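Local coordinates for tyrosine phosphatase (Orf virus, PDB 5NCR), which acts as a homodimeric dual-specificity-type tyrosine phosphatase with triple substrate specificity, and probably releases phosphate from phosphoserine in proteins, at residues Leu13-Ala18 against Ala142-Phe147; Thr29-His34 against Tyr152-Leu157; Ala45-Asp50 against Lys56-Met61; Lys130-Ala133 against Thr137-Gln140. The protein carries 2 engineered substitutions. All coordinates share one frame; numbering follows the deposited sequence.

Contact 1. Residues Leu13-Ala18 against Ala142-Phe147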
loop_
_atom_site.group_PDB
_atom_site.type_symbol
_atom_site.label_atom_id
_atom_site.label_comp_id
_atom_site.label_asym_id
_atom_site.label_seq_id
_atom_site.Cartn_x
_atom_site.Cartn_y
_atom_site.Cartn_z
ATOM N N LEU B 13 -4.902 1.989 5.826
ATOM C CA LEU B 13 -5.071 1.232 7.062
ATOM C C LEU B 13 -4.880 -0.272 6.785
ATOM O O LEU B 13 -4.216 -0.933 7.562
ATOM C CB LEU B 13 -6.442 1.506 7.664
ATOM C CG LEU B 13 -6.650 0.907 9.057
ATOM C CD1 LEU B 13 -5.724 1.588 10.113
ATOM C CD2 LEU B 13 -8.097 0.986 9.462
ATOM N N ARG B 14 -5.403 -0.781 5.637
ATOM C CA ARG B 14 -5.234 -2.157 5.181
ATOM C C ARG B 14 -3.797 -2.419 4.776
ATOM O O ARG B 14 -3.284 -3.468 5.175
ATOM C CB ARG B 14 -6.196 -2.489 4.025
ATOM C CG ARG B 14 -6.436 -3.980 3.906
ATOM C CD ARG B 14 -7.330 -4.332 2.736
ATOM N NE ARG B 14 -7.290 -5.769 2.451
ATOM C CZ ARG B 14 -7.988 -6.363 1.489
ATOM N NH1 ARG B 14 -8.800 -5.653 0.714
ATOM N NH2 ARG B 14 -7.884 -7.671 1.296
ATOM N N CYS B 15 -3.151 -1.509 3.962
ATOM C CA CYS B 15 -1.718 -1.595 3.575
ATOM C C CYS B 15 -0.813 -1.789 4.809
ATOM O O CYS B 15 0.212 -2.473 4.723
ATOM C CB CYS B 15 -1.279 -0.347 2.820
ATOM S SG CYS B 15 -1.793 -0.285 1.089
ATOM N N THR B 16 -1.169 -1.145 5.927
ATOM C CA THR B 16 -0.381 -1.163 7.159
ATOM C C THR B 16 -0.883 -2.186 8.208
ATOM O O THR B 16 -0.370 -2.200 9.344
ATOM C CB THR B 16 -0.261 0.257 7.720
ATOM O OG1 THR B 16 -1.553 0.822 7.932
ATOM C CG2 THR B 16 0.580 1.168 6.846
ATOM N N ARG B 17 -1.868 -3.031 7.834
ATOM C CA ARG B 17 -2.354 -4.145 8.649
ATOM C C ARG B 17 -1.317 -5.264 8.382
ATOM O O ARG B 17 -1.405 -6.010 7.408
ATOM C CB ARG B 17 -3.768 -4.568 8.220
ATOM C CG ARG B 17 -4.423 -5.588 9.131
ATOM C CD ARG B 17 -5.847 -5.856 8.711
ATOM N NE ARG B 17 -6.524 -6.738 9.664
ATOM C CZ ARG B 17 -7.345 -7.729 9.325
ATOM N NH1 ARG B 17 -7.595 -7.988 8.046
ATOM N NH2 ARG B 17 -7.919 -8.471 10.263
ATOM N N ALA B 18 -0.268 -5.271 9.198
ATOM C CA ALA B 18 0.887 -6.142 9.055
ATOM C C ALA B 18 0.728 -7.540 9.678
ATOM O O ALA B 18 1.617 -8.392 9.535
ATOM C CB ALA B 18 2.119 -5.441 9.598
ATOM N N ALA B 142 1.834 11.189 -2.185
ATOM C CA ALA B 142 3.199 11.207 -1.632
ATOM C C ALA B 142 3.169 10.964 -0.111
ATOM O O ALA B 142 3.929 10.128 0.372
ATOM C CB ALA B 142 3.905 12.506 -1.968
ATOM N N ARG B 143 2.221 11.604 0.602
ATOM C CA ARG B 143 1.995 11.445 2.030
ATOM C C ARG B 143 1.599 9.998 2.315
ATOM O O ARG B 143 2.092 9.433 3.282
ATOM C CB ARG B 143 0.935 12.436 2.590
ATOM C CG ARG B 143 1.399 13.887 2.527
ATOM C CD ARG B 143 0.570 14.889 3.299
ATOM N NE ARG B 143 -0.859 14.862 2.982
ATOM C CZ ARG B 143 -1.455 15.622 2.068
ATOM N NH1 ARG B 143 -0.744 16.427 1.300
ATOM N NH2 ARG B 143 -2.767 15.540 1.882
ATOM N N PHE B 144 0.729 9.417 1.452
ATOM C CA PHE B 144 0.223 8.041 1.538
ATOM C C PHE B 144 1.368 7.039 1.499
ATOM O O PHE B 144 1.458 6.168 2.357
ATOM C CB PHE B 144 -0.822 7.782 0.403
ATOM C CG PHE B 144 -1.380 6.370 0.312
ATOM C CD1 PHE B 144 -0.564 5.300 -0.046
ATOM C CD2 PHE B 144 -2.730 6.119 0.551
ATOM C CE1 PHE B 144 -1.080 4.000 -0.133
ATOM C CE2 PHE B 144 -3.248 4.823 0.437
ATOM C CZ PHE B 144 -2.421 3.776 0.102
ATOM N N VAL B 145 2.234 7.167 0.503
ATOM C CA VAL B 145 3.384 6.291 0.285
ATOM C C VAL B 145 4.451 6.510 1.397
ATOM O O VAL B 145 5.068 5.549 1.846
ATOM C CB VAL B 145 3.960 6.489 -1.142
ATOM C CG1 VAL B 145 5.302 5.776 -1.295
ATOM C CG2 VAL B 145 2.971 5.998 -2.203
ATOM N N TYR B 146 4.665 7.762 1.814
ATOM C CA TYR B 146 5.635 8.042 2.861
ATOM C C TYR B 146 5.178 7.391 4.166
ATOM O O TYR B 146 6.007 6.838 4.866
ATOM C CB TYR B 146 5.909 9.550 3.034
ATOM C CG TYR B 146 6.973 9.830 4.081
ATOM C CD1 TYR B 146 8.331 9.747 3.767
ATOM C CD2 TYR B 146 6.626 10.079 5.408
ATOM C CE1 TYR B 146 9.315 9.932 4.749
ATOM C CE2 TYR B 146 7.598 10.250 6.394
ATOM C CZ TYR B 146 8.941 10.174 6.061
ATOM O OH TYR B 146 9.879 10.359 7.051
ATOM N N PHE B 147 3.851 7.447 4.476
ATOM C CA PHE B 147 3.299 6.864 5.692
ATOM C C PHE B 147 3.544 5.346 5.645
ATOM O O PHE B 147 3.992 4.762 6.620
ATOM C CB PHE B 147 1.796 7.149 5.793
ATOM C CG PHE B 147 1.190 6.752 7.130
ATOM C CD1 PHE B 147 0.901 5.415 7.419
ATOM C CD2 PHE B 147 0.837 7.722 8.065
ATOM C CE1 PHE B 147 0.321 5.054 8.646
ATOM C CE2 PHE B 147 0.314 7.358 9.313
ATOM C CZ PHE B 147 0.029 6.030 9.585
#

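Contact 2. Residues Thr29-His34 against Tyr152-Leu157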
loop_
_atom_site.group_PDB
_atom_site.type_symbol
_atom_site.label_atom_id
_atom_site.label_comp_id
_atom_site.label_asym_id
_atom_site.label_seq_id
_atom_site.Cartn_x
_atom_site.Cartn_y
_atom_site.Cartn_z
ATOM N N THR B 29 14.423 2.987 20.427
ATOM C CA THR B 29 14.735 3.299 19.038
ATOM C C THR B 29 14.780 4.810 18.933
ATOM O O THR B 29 13.846 5.497 19.292
ATOM C CB THR B 29 13.694 2.664 18.088
ATOM O OG1 THR B 29 13.653 1.258 18.323
ATOM C CG2 THR B 29 13.988 2.932 16.610
ATOM N N ARG B 30 15.874 5.308 18.418
ATOM C CA ARG B 30 16.112 6.709 18.210
ATOM C C ARG B 30 15.442 7.044 16.867
ATOM O O ARG B 30 15.828 6.505 15.835
ATOM C CB ARG B 30 17.632 6.898 18.177
ATOM C CG ARG B 30 18.093 8.303 18.252
ATOM C CD ARG B 30 19.600 8.335 18.146
ATOM N NE ARG B 30 20.045 9.007 16.924
ATOM C CZ ARG B 30 21.291 8.986 16.462
ATOM N NH1 ARG B 30 22.241 8.328 17.120
ATOM N NH2 ARG B 30 21.594 9.604 15.329
ATOM N N LEU B 31 14.394 7.870 16.893
ATOM C CA LEU B 31 13.627 8.253 15.693
ATOM C C LEU B 31 14.262 9.436 14.977
ATOM O O LEU B 31 14.254 9.491 13.736
ATOM C CB LEU B 31 12.173 8.590 16.035
ATOM C CG LEU B 31 11.338 7.547 16.779
ATOM C CD1 LEU B 31 10.277 8.227 17.629
ATOM C CD2 LEU B 31 10.736 6.523 15.828
ATOM N N THR B 32 14.720 10.427 15.759
ATOM C CA THR B 32 15.467 11.597 15.294
ATOM C C THR B 32 16.653 11.748 16.237
ATOM O O THR B 32 16.670 11.084 17.274
ATOM C CB THR B 32 14.622 12.884 15.279
ATOM O OG1 THR B 32 14.152 13.131 16.586
ATOM C CG2 THR B 32 13.467 12.814 14.323
ATOM N N ASP B 33 17.581 12.676 15.950
ATOM C CA ASP B 33 18.739 12.908 16.806
ATOM C C ASP B 33 18.392 13.020 18.307
ATOM O O ASP B 33 19.153 12.508 19.125
ATOM C CB ASP B 33 19.530 14.131 16.343
ATOM C CG ASP B 33 20.459 13.871 15.173
ATOM O OD1 ASP B 33 19.956 13.716 14.037
ATOM O OD2 ASP B 33 21.688 13.808 15.394
ATOM N N HIS B 34 17.231 13.605 18.672
ATOM C CA HIS B 34 16.887 13.745 20.091
ATOM C C HIS B 34 15.593 13.048 20.540
ATOM O O HIS B 34 15.320 13.041 21.732
ATOM C CB HIS B 34 16.867 15.231 20.494
ATOM C CG HIS B 34 18.081 15.976 20.029
ATOM N ND1 HIS B 34 19.336 15.688 20.574
ATOM C CD2 HIS B 34 18.239 16.910 19.070
ATOM C CE1 HIS B 34 20.200 16.465 19.948
ATOM N NE2 HIS B 34 19.602 17.218 19.034
ATOM N N TYR B 152 6.451 0.651 7.829
ATOM C CA TYR B 152 7.158 -0.629 7.662
ATOM C C TYR B 152 8.632 -0.521 8.028
ATOM O O TYR B 152 9.192 -1.473 8.547
ATOM C CB TYR B 152 6.928 -1.231 6.282
ATOM C CG TYR B 152 5.597 -1.954 6.247
ATOM C CD1 TYR B 152 5.384 -3.101 7.009
ATOM C CD2 TYR B 152 4.528 -1.452 5.514
ATOM C CE1 TYR B 152 4.144 -3.733 7.039
ATOM C CE2 TYR B 152 3.285 -2.085 5.526
ATOM C CZ TYR B 152 3.101 -3.236 6.287
ATOM O OH TYR B 152 1.885 -3.868 6.372
ATOM N N GLU B 153 9.223 0.675 7.859
ATOM C CA GLU B 153 10.620 0.915 8.224
ATOM C C GLU B 153 10.791 0.809 9.751
ATOM O O GLU B 153 11.682 0.085 10.217
ATOM C CB GLU B 153 11.053 2.286 7.694
ATOM C CG GLU B 153 12.535 2.617 7.796
ATOM C CD GLU B 153 12.949 3.750 6.865
ATOM O OE1 GLU B 153 13.674 4.660 7.331
ATOM O OE2 GLU B 153 12.537 3.741 5.677
ATOM N N ILE B 154 9.910 1.473 10.532
ATOM C CA ILE B 154 9.958 1.461 11.998
ATOM C C ILE B 154 9.556 0.084 12.516
ATOM O O ILE B 154 10.219 -0.431 13.419
ATOM C CB ILE B 154 9.142 2.641 12.648
ATOM C CG1 ILE B 154 9.710 3.996 12.172
ATOM C CG2 ILE B 154 9.171 2.528 14.212
ATOM C CD1 ILE B 154 8.797 5.222 12.402
ATOM N N ARG B 155 8.504 -0.523 11.926
ATOM C CA ARG B 155 8.060 -1.860 12.325
ATOM C C ARG B 155 9.161 -2.907 12.083
ATOM O O ARG B 155 9.272 -3.851 12.858
ATOM C CB ARG B 155 6.775 -2.289 11.614
ATOM C CG ARG B 155 5.984 -3.329 12.376
ATOM C CD ARG B 155 4.712 -3.666 11.643
ATOM N NE ARG B 155 3.870 -4.594 12.404
ATOM C CZ ARG B 155 3.939 -5.922 12.326
ATOM N NH1 ARG B 155 4.812 -6.503 11.510
ATOM N NH2 ARG B 155 3.115 -6.679 13.046
ATOM N N ASP B 156 9.983 -2.726 11.051
ATOM C CA ASP B 156 11.092 -3.643 10.782
ATOM C C ASP B 156 12.104 -3.595 11.946
ATOM O O ASP B 156 12.632 -4.640 12.324
ATOM C CB ASP B 156 11.790 -3.293 9.447
ATOM C CG ASP B 156 12.889 -4.260 9.018
ATOM O OD1 ASP B 156 12.842 -5.439 9.450
ATOM O OD2 ASP B 156 13.808 -3.830 8.259
ATOM N N LEU B 157 12.362 -2.388 12.504
ATOM C CA LEU B 157 13.325 -2.213 13.604
ATOM C C LEU B 157 12.788 -2.693 14.943
ATOM O O LEU B 157 13.563 -3.139 15.782
ATOM C CB LEU B 157 13.743 -0.730 13.749
ATOM C CG LEU B 157 14.409 -0.033 12.560
ATOM C CD1 LEU B 157 14.519 1.445 12.814
ATOM C CD2 LEU B 157 15.768 -0.609 12.253
#

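Contact 3. Residues Ala45-Asp50 against Lys56-Met61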
loop_
_atom_site.group_PDB
_atom_site.type_symbol
_atom_site.label_atom_id
_atom_site.label_comp_id
_atom_site.label_asym_id
_atom_site.label_seq_id
_atom_site.Cartn_x
_atom_site.Cartn_y
_atom_site.Cartn_z
ATOM N N ALA B 45 14.680 2.292 33.267
ATOM C CA ALA B 45 16.139 2.399 33.200
ATOM C C ALA B 45 16.578 3.864 33.314
ATOM O O ALA B 45 17.521 4.150 34.046
ATOM C CB ALA B 45 16.665 1.768 31.912
ATOM N N VAL B 46 15.874 4.786 32.632
ATOM C CA VAL B 46 16.123 6.242 32.690
ATOM C C VAL B 46 15.961 6.726 34.147
ATOM O O VAL B 46 16.873 7.345 34.695
ATOM C CB VAL B 46 15.208 7.059 31.709
ATOM C CG1 VAL B 46 15.429 8.569 31.851
ATOM C CG2 VAL B 46 15.412 6.629 30.257
ATOM N N LEU B 47 14.814 6.390 34.770
ATOM C CA LEU B 47 14.463 6.771 36.141
ATOM C C LEU B 47 15.405 6.204 37.225
ATOM O O LEU B 47 15.577 6.858 38.256
ATOM C CB LEU B 47 13.000 6.430 36.453
ATOM C CG LEU B 47 11.955 7.124 35.571
ATOM C CD1 LEU B 47 10.675 6.347 35.561
ATOM C CD2 LEU B 47 11.738 8.585 35.991
ATOM N N ARG B 48 16.029 5.024 36.985
ATOM C CA ARG B 48 16.993 4.410 37.923
ATOM C C ARG B 48 18.380 5.063 37.776
ATOM O O ARG B 48 19.284 4.759 38.556
ATOM C CB ARG B 48 17.169 2.904 37.633
ATOM C CG ARG B 48 16.022 1.984 38.022
ATOM C CD ARG B 48 16.375 0.504 37.860
ATOM N NE ARG B 48 17.180 0.194 36.668
ATOM C CZ ARG B 48 16.695 -0.321 35.540
ATOM N NH1 ARG B 48 15.398 -0.577 35.422
ATOM N NH2 ARG B 48 17.504 -0.578 34.520
ATOM N N GLY B 49 18.546 5.888 36.739
ATOM C CA GLY B 49 19.820 6.510 36.404
ATOM C C GLY B 49 20.740 5.511 35.722
ATOM O O GLY B 49 21.960 5.669 35.759
ATOM N N ASP B 50 20.149 4.476 35.084
ATOM C CA ASP B 50 20.834 3.384 34.396
ATOM C C ASP B 50 20.910 3.568 32.872
ATOM O O ASP B 50 21.434 2.696 32.182
ATOM C CB ASP B 50 20.140 2.051 34.745
ATOM C CG ASP B 50 20.405 1.547 36.149
ATOM O OD1 ASP B 50 20.486 2.386 37.078
ATOM O OD2 ASP B 50 20.521 0.312 36.323
ATOM N N LYS B 56 16.457 14.500 28.955
ATOM C CA LYS B 56 16.014 15.713 29.641
ATOM C C LYS B 56 14.509 15.684 29.828
ATOM O O LYS B 56 13.987 16.330 30.737
ATOM C CB LYS B 56 16.438 16.959 28.850
ATOM N N CYS B 57 13.820 14.933 28.955
ATOM C CA CYS B 57 12.361 14.825 28.947
ATOM C C CYS B 57 11.863 13.398 28.750
ATOM O O CYS B 57 12.477 12.609 28.027
ATOM C CB CYS B 57 11.755 15.762 27.906
ATOM S SG CYS B 57 12.393 17.452 27.955
ATOM N N LEU B 58 10.741 13.086 29.387
ATOM C CA LEU B 58 10.033 11.813 29.296
ATOM C C LEU B 58 8.590 12.114 28.916
ATOM O O LEU B 58 7.952 12.972 29.530
ATOM C CB LEU B 58 10.059 11.039 30.615
ATOM C CG LEU B 58 11.352 10.362 31.025
ATOM C CD1 LEU B 58 11.334 10.063 32.509
ATOM C CD2 LEU B 58 11.567 9.086 30.242
ATOM N N VAL B 59 8.088 11.445 27.893
ATOM C CA VAL B 59 6.699 11.620 27.481
ATOM C C VAL B 59 6.030 10.276 27.816
ATOM O O VAL B 59 6.227 9.270 27.126
ATOM C CB VAL B 59 6.521 12.043 25.993
ATOM C CG1 VAL B 59 5.038 12.164 25.656
ATOM C CG2 VAL B 59 7.265 13.344 25.664
ATOM N N ASN B 60 5.280 10.271 28.901
ATOM C CA ASN B 60 4.591 9.112 29.456
ATOM C C ASN B 60 3.179 8.994 28.939
ATOM O O ASN B 60 2.302 9.787 29.290
ATOM C CB ASN B 60 4.628 9.159 30.989
ATOM C CG ASN B 60 3.900 8.027 31.664
ATOM O OD1 ASN B 60 3.695 6.956 31.098
ATOM N ND2 ASN B 60 3.535 8.226 32.908
ATOM N N MET B 61 2.940 7.972 28.145
ATOM C CA MET B 61 1.619 7.782 27.570
ATOM C C MET B 61 0.868 6.604 28.148
ATOM O O MET B 61 -0.007 6.033 27.508
ATOM C CB MET B 61 1.734 7.738 26.073
ATOM C CG MET B 61 2.159 9.068 25.566
ATOM S SD MET B 61 2.608 8.947 23.896
ATOM C CE MET B 61 1.002 9.237 23.134
#

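Contact 4. Residues Lys130-Ala133 against Thr137-Gln140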
loop_
_atom_site.group_PDB
_atom_site.type_symbol
_atom_site.label_atom_id
_atom_site.label_comp_id
_atom_site.label_asym_id
_atom_site.label_seq_id
_atom_site.Cartn_x
_atom_site.Cartn_y
_atom_site.Cartn_z
ATOM N N LYS B 130 7.500 15.823 11.037
ATOM C CA LYS B 130 8.849 16.250 10.701
ATOM C C LYS B 130 9.066 16.263 9.187
ATOM O O LYS B 130 9.601 17.231 8.661
ATOM C CB LYS B 130 9.876 15.380 11.442
ATOM C CG LYS B 130 11.309 15.771 11.161
ATOM C CD LYS B 130 12.283 15.200 12.155
ATOM C CE LYS B 130 13.710 15.403 11.645
ATOM N NZ LYS B 130 14.032 14.573 10.442
ATOM N N ARG B 131 8.595 15.224 8.495
ATOM C CA ARG B 131 8.684 15.124 7.036
ATOM C C ARG B 131 7.909 16.249 6.352
ATOM O O ARG B 131 8.450 16.881 5.435
ATOM C CB ARG B 131 8.187 13.753 6.555
ATOM C CG ARG B 131 8.356 13.515 5.044
ATOM C CD ARG B 131 9.806 13.660 4.605
ATOM N NE ARG B 131 9.980 13.362 3.199
ATOM C CZ ARG B 131 10.929 12.566 2.731
ATOM N NH1 ARG B 131 11.792 11.992 3.562
ATOM N NH2 ARG B 131 11.033 12.344 1.426
ATOM N N LEU B 132 6.680 16.528 6.819
ATOM C CA LEU B 132 5.824 17.599 6.293
ATOM C C LEU B 132 6.371 18.987 6.591
ATOM O O LEU B 132 6.139 19.911 5.815
ATOM C CB LEU B 132 4.350 17.450 6.744
ATOM C CG LEU B 132 3.667 16.174 6.212
ATOM C CD1 LEU B 132 2.407 15.853 6.954
ATOM C CD2 LEU B 132 3.453 16.251 4.722
ATOM N N ALA B 133 7.140 19.142 7.679
ATOM C CA ALA B 133 7.771 20.422 7.986
ATOM C C ALA B 133 8.905 20.658 6.938
ATOM O O ALA B 133 9.033 21.766 6.418
ATOM C CB ALA B 133 8.301 20.411 9.420
ATOM N N THR B 137 4.850 20.858 0.744
ATOM C CA THR B 137 4.070 20.736 -0.492
ATOM C C THR B 137 3.673 19.283 -0.788
ATOM O O THR B 137 2.935 19.043 -1.751
ATOM C CB THR B 137 4.852 21.323 -1.689
ATOM O OG1 THR B 137 5.840 20.372 -2.119
ATOM C CG2 THR B 137 5.465 22.698 -1.398
ATOM N N MET B 138 4.219 18.327 -0.020
ATOM C CA MET B 138 4.024 16.886 -0.186
ATOM C C MET B 138 2.577 16.540 -0.546
ATOM O O MET B 138 1.686 16.901 0.207
ATOM C CB MET B 138 4.494 16.157 1.065
ATOM C CG MET B 138 4.851 14.735 0.819
ATOM S SD MET B 138 5.723 14.084 2.244
ATOM C CE MET B 138 6.130 12.538 1.645
ATOM N N THR B 139 2.342 15.927 -1.723
ATOM C CA THR B 139 0.967 15.621 -2.185
ATOM C C THR B 139 0.332 14.517 -1.357
ATOM O O THR B 139 1.048 13.846 -0.622
ATOM C CB THR B 139 0.940 15.253 -3.671
ATOM O OG1 THR B 139 1.610 14.002 -3.848
ATOM C CG2 THR B 139 1.528 16.337 -4.548
ATOM N N GLN B 140 -1.007 14.342 -1.464
ATOM C CA GLN B 140 -1.724 13.297 -0.729
ATOM C C GLN B 140 -1.190 11.887 -1.107
ATOM O O GLN B 140 -0.827 11.180 -0.176
ATOM C CB GLN B 140 -3.239 13.438 -0.875
ATOM C CG GLN B 140 -4.045 12.533 0.043
ATOM C CD GLN B 140 -5.518 12.742 -0.173
ATOM O OE1 GLN B 140 -6.066 12.363 -1.216
ATOM N NE2 GLN B 140 -6.187 13.384 0.789
#

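Contact 1. Residues Leu13-Ala18 against Ala142-Phe147
The rings of F144 and F147 carry this contact from helix 140-158, and each receives one residue of the N-terminal segment: C15, the last residue of helix 7-15, and T16, just past it. The methyl group CG2 of T16 meets the F147 ring at its edge, close to the ring plane, with CG2 at 4.3 Å from CE1. The F144 ring receives the sulfur of C15 obliquely: SG is 4.2 Å from CZ of F144, in a sulfur-aromatic contact. The F147 side chain also packs on M124, I172 and V176. Both phenylalanines have CG anti to the backbone N (chi1 177° for F144, -171° for F147), which carries the rings across a wide gap between backbones: the CA atoms of T16 and F147 are 9.0 Å apart. The hydroxyl of T16 takes no part here; OG1 is hydrogen-bonded to L12 O, and R168 NE bonds to it as well. No hydrogen bond links the two segments, and all four touching residues are buried. C15 SG also forms a disulfide with C15 of the second subunit, while L148 of that subunit packs on both C15 and F144. The contact thus borders the disulfide-linked homodimer interface through C15 and F144, where the N-terminal helix lies against a long helix of the dual specificity phosphatase domain.

Contact 2. Residues Thr29-His34 against Tyr152-Leu157
The CA atoms of T29 and L157, which touch through their side chains, lie 7.9 Å apart, and those of L31 and I154 are 8.6 Å apart. Residues 29-30 form a short strand, followed by a classic beta bulge in which L31 and T32 both face V35; residues 152-157 are helical throughout. Side chains alone bridge the gap, in two methyl contacts. CG2 of T29 approaches CD1 of L157 at 4.1 Å. The T29 methyl lies anti to the backbone N (chi1 -56°), and this rotation presents the methyl to the leucine while OG1 takes a hydrogen bond from NH1 of R158. The terminal methyl CD2 of L31 meets CD1 of I154, also at 4.1 Å, and the two side chains run at about a right angle to one another. I154 is buried, whereas L157 is exposed, so the contact passes from a buried to an exposed residue within one helical turn. L31 further packs on A123 of helix 118-134 and on L37 of the adjacent strand 35-38, and I154 on F161. The contact therefore joins strand 29-30, at the edge of the sheet within this chain, and the bulge after it to helix 140-158, with helix 118-134 alongside.

Contact 3. Residues Ala45-Asp50 against Lys56-Met61
The 2.8 Å hydrogen bond from D50 N to A45 O closes the chain behind V46 and L47, the two residues that pack on L58. Together with the bond from G49 N to V46 O, it forms a Schellman motif, with G49 at a positive phi of 77°. In this exposed turn, NE of R48 makes a weak, long salt bridge to OD2 of D50, which lies at the edge of the guanidinium and in its plane; CA of A45 sits against one face of the same group. The contact with strand 57-60 is made entirely by hydrocarbon. L58 points at the helix and divides its two methyl groups between neighbouring residues: CD1 lies 3.8 Å from CD2 of L47, and CD2 lies 4.2 Å from CG1 of V46. Its chi1 of -74° and chi2 of 161° together aim the two branches at these partners. V46 and L58 also share L109 of the neighbouring strand 108-111, and F55 and Y66 add to the packing. Polar bonds thus shape the end of the helical segment, while between these two segments only apolar contacts are made, consistent with a buried apolar layer beside a charged, solvent-facing turn.

Contact 4. Residues Lys130-Ala133 against Thr137-Gln140
A tight connection between two consecutive helices, 118-134 and 140-158, folds back so that M138 of the link packs on R131 and L132 of the helix just completed. The CA atoms of L132 and M138 are 6.8 Å apart. CB of M138 lies 3.8 Å from CD2 of L132, and its sulfur SD rests 4.0 Å from that same methyl. SD also lies 3.9 Å from CG of R131, so the thioether touches the aliphatic root of the arginine. M138 has CG anti to its backbone N (chi1 -157°) and runs extended beyond it, crossing both partners at about a right angle. R131 bends at chi2 (57°), and the M138 methyl approaches its guanidinium only obliquely. Next in the chain, T139 is the N-cap of helix 140-158, its OG1 accepting a hydrogen bond from A142 N. M138 O is in turn bonded by NH1 of R143, and Y146 of the same helix packs on both R131 and M138. The side-chain contact itself is largely apolar and has no hydrogen bond: a buried methionine contributes flexible, polarisable bulk between the two helices, while its carbonyl oxygen is held by R143 of the helix that follows.

Overall arrangement
Contacts 1 and 2 share helix 140-158 and touch one another, C15 O accepting a probable hydrogen bond from Y152 OH; along the chain their segments alternate. Contacts 3 and 4 are nested inside the loops closed by both, and follow one another in series. Contact 4 touches contact 1, their centres about 15 Å apart, as helix 140-158 follows the link; it also touches contact 2, through K130 and T32. Contact 3 lies on the opposite side of the chain's centre from contacts 1 and 4, its centre about 31 Å from each, yet reaches the same mixed sheet as contact 2. Together they run from the dimer interface along helix 140-158 to the sheet and helix 40-47 packed on it.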